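Tryptophanyl-tRNA synthetase (PDB 2EL7) probably attaches tryptophan to tRNA(Trp) at the expense of ATP, working as a homodimeric class I aminoacyl-tRNA synthetase. Local coordinates at residues 185-190 against 241-246; 247-252 against 275-280. One frame throughout, in Å; residues are numbered along the deposited sequence.

Overall arrangement
Both contacts lie on the same side of the chain's centre, their own centres about 12 Å apart, and they come in series: contact 1 closes at Tyr-246 and contact 2 opens at Phe-247. Contact 1 brings the loop after strand 177-179 against helix 239-247. Contact 2 then packs the end of that helix and the start of helix 250-261 on helix 267-294. Helix 16-33, whose start overlaps the predicted HIGH motif, touches both through Ile-16 and Leu-20. Together the contacts tie the loop leading to the predicted KMSKS motif to these three helices, consistent with the junction of nucleotide-binding core and helical domain in this class I family.

Contact 1 (185-190 against 241-246); sequences PRVPGI and FTYLSY
Tyr-243 gives its hydroxyl to a backbone carbonyl across the contact: OH donates to Pro-188 O at 2.5 Å, the one hydrogen bond between 185-190 and 241-246. The carbonyl oxygen sits at the edge of the phenol ring, near the ring plane, whereas the hydroxyl approaches from outside the carbonyl plane, tilted 28° from it. With CG opposite its own carbonyl carbon (chi1 -71°), the buried ring runs out from the helix beside the Pro-188 ring; the two side chains pass each other, pointing opposite ways, with Tyr-243 CE2 lying 3.9 Å from Pro-188 CG.

Residues 185-190 belong to the loop that runs on to the predicted KMSKS motif, a class I signature, and Val-187 is itself predicted to bind ATP. Here the backbone of Val-187 is hydrogen-bonded to that of Met-196 in the motif, and the Met-196 side chain in turn touches Tyr-243.

The remaining contacts are van der Waals. Tyr-246 reaches between Pro-185 and Val-187: its CE2 meets Pro-185 CB at 3.8 Å, and its CE1 meets both methyls of Val-187, CG1 at 3.7 Å. Pro-188 CD comes to the hydroxyl edge of the same ring, 3.4 Å from Tyr-246 OH. Within the helix, Thr-242 O, a turn earlier, lies above one face of that ring, toward its rim. Thr-242 itself meets Pro-188 tip to tip, CG2 against CG at 3.9 Å.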
loop_
_atom_site.group_PDB
_atom_site.type_symbol
_atom_site.label_atom_id
_atom_site.label_comp_id
_atom_site.label_asym_id
_atom_site.label_seq_id
_atom_site.Cartn_x
_atom_site.Cartn_y
_atom_site.Cartn_z
ATOM N N PRO A 185 -17.132 -30.553 -9.112
ATOM C CA PRO A 185 -17.228 -30.843 -10.541
ATOM C C PRO A 185 -16.583 -29.761 -11.400
ATOM O O PRO A 185 -16.632 -28.572 -11.068
ATOM C CB PRO A 185 -18.736 -30.906 -10.777
ATOM C CG PRO A 185 -19.294 -31.232 -9.415
ATOM C CD PRO A 185 -18.469 -30.386 -8.522
ATOM N N ARG A 186 -15.967 -30.168 -12.499
ATOM C CA ARG A 186 -15.383 -29.188 -13.402
ATOM C C ARG A 186 -16.477 -29.043 -14.466
ATOM O O ARG A 186 -16.570 -29.841 -15.406
ATOM C CB ARG A 186 -14.060 -29.708 -13.992
ATOM C CG ARG A 186 -13.087 -30.282 -12.934
ATOM C CD ARG A 186 -12.736 -29.281 -11.798
ATOM N NE ARG A 186 -12.197 -29.938 -10.593
ATOM C CZ ARG A 186 -11.040 -30.602 -10.532
ATOM N NH1 ARG A 186 -10.653 -31.163 -9.392
ATOM N NH2 ARG A 186 -10.262 -30.704 -11.606
ATOM N N VAL A 187 -17.317 -28.026 -14.273
ATOM C CA VAL A 187 -18.462 -27.743 -15.132
ATOM C C VAL A 187 -18.193 -27.193 -16.534
ATOM O O VAL A 187 -17.626 -26.115 -16.699
ATOM C CB VAL A 187 -19.426 -26.787 -14.412
ATOM C CG1 VAL A 187 -20.712 -26.655 -15.200
ATOM C CG2 VAL A 187 -19.691 -27.302 -12.989
ATOM N N PRO A 188 -18.612 -27.939 -17.568
ATOM C CA PRO A 188 -18.445 -27.571 -18.979
ATOM C C PRO A 188 -19.371 -26.450 -19.469
ATOM O O PRO A 188 -20.521 -26.351 -19.042
ATOM C CB PRO A 188 -18.699 -28.888 -19.704
ATOM C CG PRO A 188 -19.646 -29.597 -18.794
ATOM C CD PRO A 188 -19.048 -29.337 -17.440
ATOM N N GLY A 189 -18.859 -25.619 -20.376
ATOM C CA GLY A 189 -19.631 -24.511 -20.909
ATOM C C GLY A 189 -20.725 -24.919 -21.876
ATOM O O GLY A 189 -20.728 -26.042 -22.366
ATOM N N ILE A 190 -21.647 -24.006 -22.168
ATOM C CA ILE A 190 -22.766 -24.311 -23.065
ATOM C C ILE A 190 -22.389 -24.668 -24.510
ATOM O O ILE A 190 -23.151 -25.333 -25.210
ATOM C CB ILE A 190 -23.795 -23.156 -23.081
ATOM C CG1 ILE A 190 -23.198 -21.914 -23.743
ATOM C CG2 ILE A 190 -24.237 -22.842 -21.657
ATOM C CD1 ILE A 190 -24.149 -20.714 -23.738
ATOM N N PHE A 241 -26.142 -34.650 -20.624
ATOM C CA PHE A 241 -26.276 -35.613 -19.531
ATOM C C PHE A 241 -25.336 -35.311 -18.384
ATOM O O PHE A 241 -25.456 -35.907 -17.311
ATOM C CB PHE A 241 -26.046 -37.037 -20.029
ATOM C CG PHE A 241 -27.297 -37.710 -20.507
ATOM C CD1 PHE A 241 -28.102 -38.414 -19.622
ATOM C CD2 PHE A 241 -27.712 -37.580 -21.833
ATOM C CE1 PHE A 241 -29.308 -38.976 -20.048
ATOM C CE2 PHE A 241 -28.917 -38.138 -22.272
ATOM C CZ PHE A 241 -29.715 -38.833 -21.378
ATOM N N THR A 242 -24.396 -34.392 -18.610
ATOM C CA THR A 242 -23.453 -33.991 -17.568
ATOM C C THR A 242 -24.232 -33.071 -16.631
ATOM O O THR A 242 -24.267 -33.280 -15.413
ATOM C CB THR A 242 -22.250 -33.236 -18.166
ATOM O OG1 THR A 242 -21.498 -34.127 -19.001
ATOM C CG2 THR A 242 -21.344 -32.706 -17.072
ATOM N N TYR A 243 -24.869 -32.061 -17.215
ATOM C CA TYR A 243 -25.683 -31.132 -16.454
ATOM C C TYR A 243 -26.766 -31.933 -15.770
ATOM O O TYR A 243 -27.007 -31.763 -14.578
ATOM C CB TYR A 243 -26.348 -30.112 -17.364
ATOM C CG TYR A 243 -25.428 -29.082 -17.968
ATOM C CD1 TYR A 243 -25.939 -28.085 -18.793
ATOM C CD2 TYR A 243 -24.054 -29.084 -17.711
ATOM C CE1 TYR A 243 -25.117 -27.111 -19.356
ATOM C CE2 TYR A 243 -23.217 -28.102 -18.272
ATOM C CZ TYR A 243 -23.762 -27.124 -19.098
ATOM O OH TYR A 243 -22.964 -26.183 -19.717
ATOM N N LEU A 244 -27.427 -32.812 -16.520
ATOM C CA LEU A 244 -28.500 -33.622 -15.946
ATOM C C LEU A 244 -28.038 -34.292 -14.654
ATOM O O LEU A 244 -28.785 -34.376 -13.680
ATOM C CB LEU A 244 -28.960 -34.692 -16.944
ATOM C CG LEU A 244 -30.133 -35.583 -16.507
ATOM C CD1 LEU A 244 -31.407 -34.767 -16.483
ATOM C CD2 LEU A 244 -30.279 -36.758 -17.460
ATOM N N SER A 245 -26.795 -34.757 -14.656
ATOM C CA SER A 245 -26.205 -35.439 -13.500
ATOM C C SER A 245 -26.102 -34.530 -12.278
ATOM O O SER A 245 -26.304 -34.960 -11.134
ATOM C CB SER A 245 -24.816 -35.944 -13.879
ATOM O OG SER A 245 -24.888 -36.638 -15.114
ATOM N N TYR A 246 -25.775 -33.270 -12.541
ATOM C CA TYR A 246 -25.633 -32.264 -11.500
ATOM C C TYR A 246 -26.935 -31.973 -10.774
ATOM O O TYR A 246 -26.921 -31.723 -9.573
ATOM C CB TYR A 246 -25.164 -30.950 -12.106
ATOM C CG TYR A 246 -23.806 -30.967 -12.778
ATOM C CD1 TYR A 246 -23.455 -29.955 -13.671
ATOM C CD2 TYR A 246 -22.858 -31.954 -12.490
ATOM C CE1 TYR A 246 -22.201 -29.913 -14.257
ATOM C CE2 TYR A 246 -21.589 -31.928 -13.089
ATOM C CZ TYR A 246 -21.272 -30.903 -13.969
ATOM O OH TYR A 246 -20.038 -30.859 -14.599
#

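Contact 2 (247-252 against 275-280)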
loop_
_atom_site.group_PDB
_atom_site.type_symbol
_atom_site.label_atom_id
_atom_site.label_comp_id
_atom_site.label_asym_id
_atom_site.label_seq_id
_atom_site.Cartn_x
_atom_site.Cartn_y
_atom_site.Cartn_z
ATOM N N PHE A 247 -28.057 -32.014 -11.497
ATOM C CA PHE A 247 -29.352 -31.651 -10.920
ATOM C C PHE A 247 -30.524 -32.614 -10.809
ATOM O O PHE A 247 -31.623 -32.183 -10.453
ATOM C CB PHE A 247 -29.862 -30.419 -11.639
ATOM C CG PHE A 247 -28.844 -29.353 -11.758
ATOM C CD1 PHE A 247 -28.137 -29.183 -12.952
ATOM C CD2 PHE A 247 -28.537 -28.557 -10.656
ATOM C CE1 PHE A 247 -27.142 -28.244 -13.049
ATOM C CE2 PHE A 247 -27.531 -27.603 -10.734
ATOM C CZ PHE A 247 -26.825 -27.440 -11.933
ATOM N N ALA A 248 -30.321 -33.890 -11.124
ATOM C CA ALA A 248 -31.410 -34.852 -11.040
ATOM C C ALA A 248 -30.881 -36.124 -10.406
ATOM O O ALA A 248 -29.719 -36.491 -10.615
ATOM C CB ALA A 248 -31.971 -35.131 -12.424
ATOM N N PRO A 249 -31.731 -36.825 -9.634
ATOM C CA PRO A 249 -31.355 -38.067 -8.949
ATOM C C PRO A 249 -30.730 -39.142 -9.837
ATOM O O PRO A 249 -31.052 -39.243 -11.022
ATOM C CB PRO A 249 -32.664 -38.508 -8.293
ATOM C CG PRO A 249 -33.727 -37.900 -9.163
ATOM C CD PRO A 249 -33.177 -36.558 -9.496
ATOM N N LYS A 250 -29.817 -39.926 -9.260
ATOM C CA LYS A 250 -29.134 -41.003 -9.991
ATOM C C LYS A 250 -30.140 -41.881 -10.736
ATOM O O LYS A 250 -30.100 -41.986 -11.957
ATOM C CB LYS A 250 -28.347 -41.904 -9.030
ATOM C CG LYS A 250 -27.483 -41.197 -8.002
ATOM C CD LYS A 250 -26.848 -42.236 -7.056
ATOM C CE LYS A 250 -26.026 -41.587 -5.935
ATOM N NZ LYS A 250 -24.873 -40.772 -6.430
ATOM N N ASP A 251 -31.032 -42.518 -9.979
ATOM C CA ASP A 251 -32.049 -43.395 -10.537
ATOM C C ASP A 251 -32.619 -42.865 -11.842
ATOM O O ASP A 251 -32.545 -43.530 -12.879
ATOM C CB ASP A 251 -33.165 -43.604 -9.518
ATOM C CG ASP A 251 -32.799 -44.642 -8.460
ATOM O OD1 ASP A 251 -31.632 -44.651 -7.999
ATOM O OD2 ASP A 251 -33.678 -45.449 -8.083
ATOM N N LEU A 252 -33.179 -41.662 -11.800
ATOM C CA LEU A 252 -33.749 -41.060 -13.000
ATOM C C LEU A 252 -32.709 -40.856 -14.101
ATOM O O LEU A 252 -32.991 -41.093 -15.281
ATOM C CB LEU A 252 -34.417 -39.727 -12.648
ATOM C CG LEU A 252 -34.827 -38.775 -13.775
ATOM C CD1 LEU A 252 -35.539 -39.541 -14.898
ATOM C CD2 LEU A 252 -35.728 -37.675 -13.198
ATOM N N PHE A 275 -34.081 -29.017 -17.690
ATOM C CA PHE A 275 -34.582 -27.694 -17.379
ATOM C C PHE A 275 -35.389 -27.690 -16.079
ATOM O O PHE A 275 -35.033 -26.991 -15.125
ATOM C CB PHE A 275 -35.446 -27.193 -18.535
ATOM C CG PHE A 275 -36.030 -25.829 -18.315
ATOM C CD1 PHE A 275 -35.226 -24.698 -18.350
ATOM C CD2 PHE A 275 -37.388 -25.676 -18.067
ATOM C CE1 PHE A 275 -35.767 -23.434 -18.141
ATOM C CE2 PHE A 275 -37.944 -24.408 -17.856
ATOM C CZ PHE A 275 -37.125 -23.286 -17.894
ATOM N N ASP A 276 -36.467 -28.470 -16.027
ATOM C CA ASP A 276 -37.289 -28.511 -14.817
ATOM C C ASP A 276 -36.465 -28.735 -13.549
ATOM O O ASP A 276 -36.684 -28.068 -12.523
ATOM C CB ASP A 276 -38.370 -29.606 -14.907
ATOM C CG ASP A 276 -39.347 -29.363 -16.034
ATOM O OD1 ASP A 276 -39.645 -28.172 -16.290
ATOM O OD2 ASP A 276 -39.818 -30.355 -16.653
ATOM N N HIS A 277 -35.537 -29.688 -13.619
ATOM C CA HIS A 277 -34.692 -30.013 -12.476
ATOM C C HIS A 277 -33.714 -28.885 -12.192
ATOM O O HIS A 277 -33.398 -28.604 -11.038
ATOM C CB HIS A 277 -33.958 -31.337 -12.725
ATOM C CG HIS A 277 -34.792 -32.544 -12.421
ATOM N ND1 HIS A 277 -34.717 -33.221 -11.221
ATOM C CD2 HIS A 277 -35.771 -33.153 -13.132
ATOM C CE1 HIS A 277 -35.613 -34.193 -11.208
ATOM N NE2 HIS A 277 -36.266 -34.172 -12.355
ATOM N N LEU A 278 -33.258 -28.218 -13.246
ATOM C CA LEU A 278 -32.335 -27.123 -13.065
ATOM C C LEU A 278 -33.036 -25.966 -12.361
ATOM O O LEU A 278 -32.527 -25.477 -11.364
ATOM C CB LEU A 278 -31.765 -26.677 -14.409
ATOM C CG LEU A 278 -30.882 -25.442 -14.310
ATOM C CD1 LEU A 278 -29.767 -25.706 -13.307
ATOM C CD2 LEU A 278 -30.334 -25.087 -15.682
ATOM N N MET A 279 -34.201 -25.559 -12.867
ATOM C CA MET A 279 -34.988 -24.458 -12.290
ATOM C C MET A 279 -35.436 -24.740 -10.869
ATOM O O MET A 279 -35.627 -23.818 -10.066
ATOM C CB MET A 279 -36.245 -24.167 -13.119
ATOM C CG MET A 279 -35.993 -23.573 -14.503
ATOM S SD MET A 279 -34.688 -22.312 -14.479
ATOM C CE MET A 279 -35.372 -21.120 -13.362
ATOM N N GLU A 280 -35.619 -26.010 -10.552
ATOM C CA GLU A 280 -36.038 -26.359 -9.215
ATOM C C GLU A 280 -34.858 -26.220 -8.250
ATOM O O GLU A 280 -35.046 -25.949 -7.059
ATOM C CB GLU A 280 -36.588 -27.796 -9.193
ATOM C CG GLU A 280 -37.172 -28.237 -7.845
ATOM C CD GLU A 280 -38.090 -27.182 -7.241
ATOM O OE1 GLU A 280 -38.922 -26.606 -7.989
ATOM O OE2 GLU A 280 -37.979 -26.932 -6.019
#
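Phe-247 and Leu-278 make the tight half of this helix-to-helix contact, where the turn between helices 239-247 and 250-261 packs on helix 267-294 in the helical part of the synthetase. Leu-278 CD1 sits over the centre of one ring face in a CH-pi contact, 3.6 Å from the centroid of the Phe-247 ring and only 10° off its normal. The leucine gets there with CG opposite its backbone N (chi1 175°), the two side chains running alongside each other. Ile-213 packs on Leu-278, and Ile-16 and Leu-20 of helix 16-33 on Phe-247.

Toward solvent the fit is looser and centres on His-277. Its ND1 makes a weak hydrogen bond to Phe-247 O, 3.4 Å long and bent to 132° at the hydrogen, with the oxygen at the imidazole edge. Ala-248 CB sits over one face of the ring, displaced toward its rim. An alanine in place of His-277 would probably leave Phe-247 O without this weak donor and strip Ala-248, Pro-249 and Leu-252 of the ring they lean on. The Pro-249 and His-277 side chains run roughly perpendicular, with Pro-249 CD 3.8 Å from His-277 CE1, while Leu-252 and His-277 point toward one another, with Leu-252 CD2 3.6 Å from His-277 NE2.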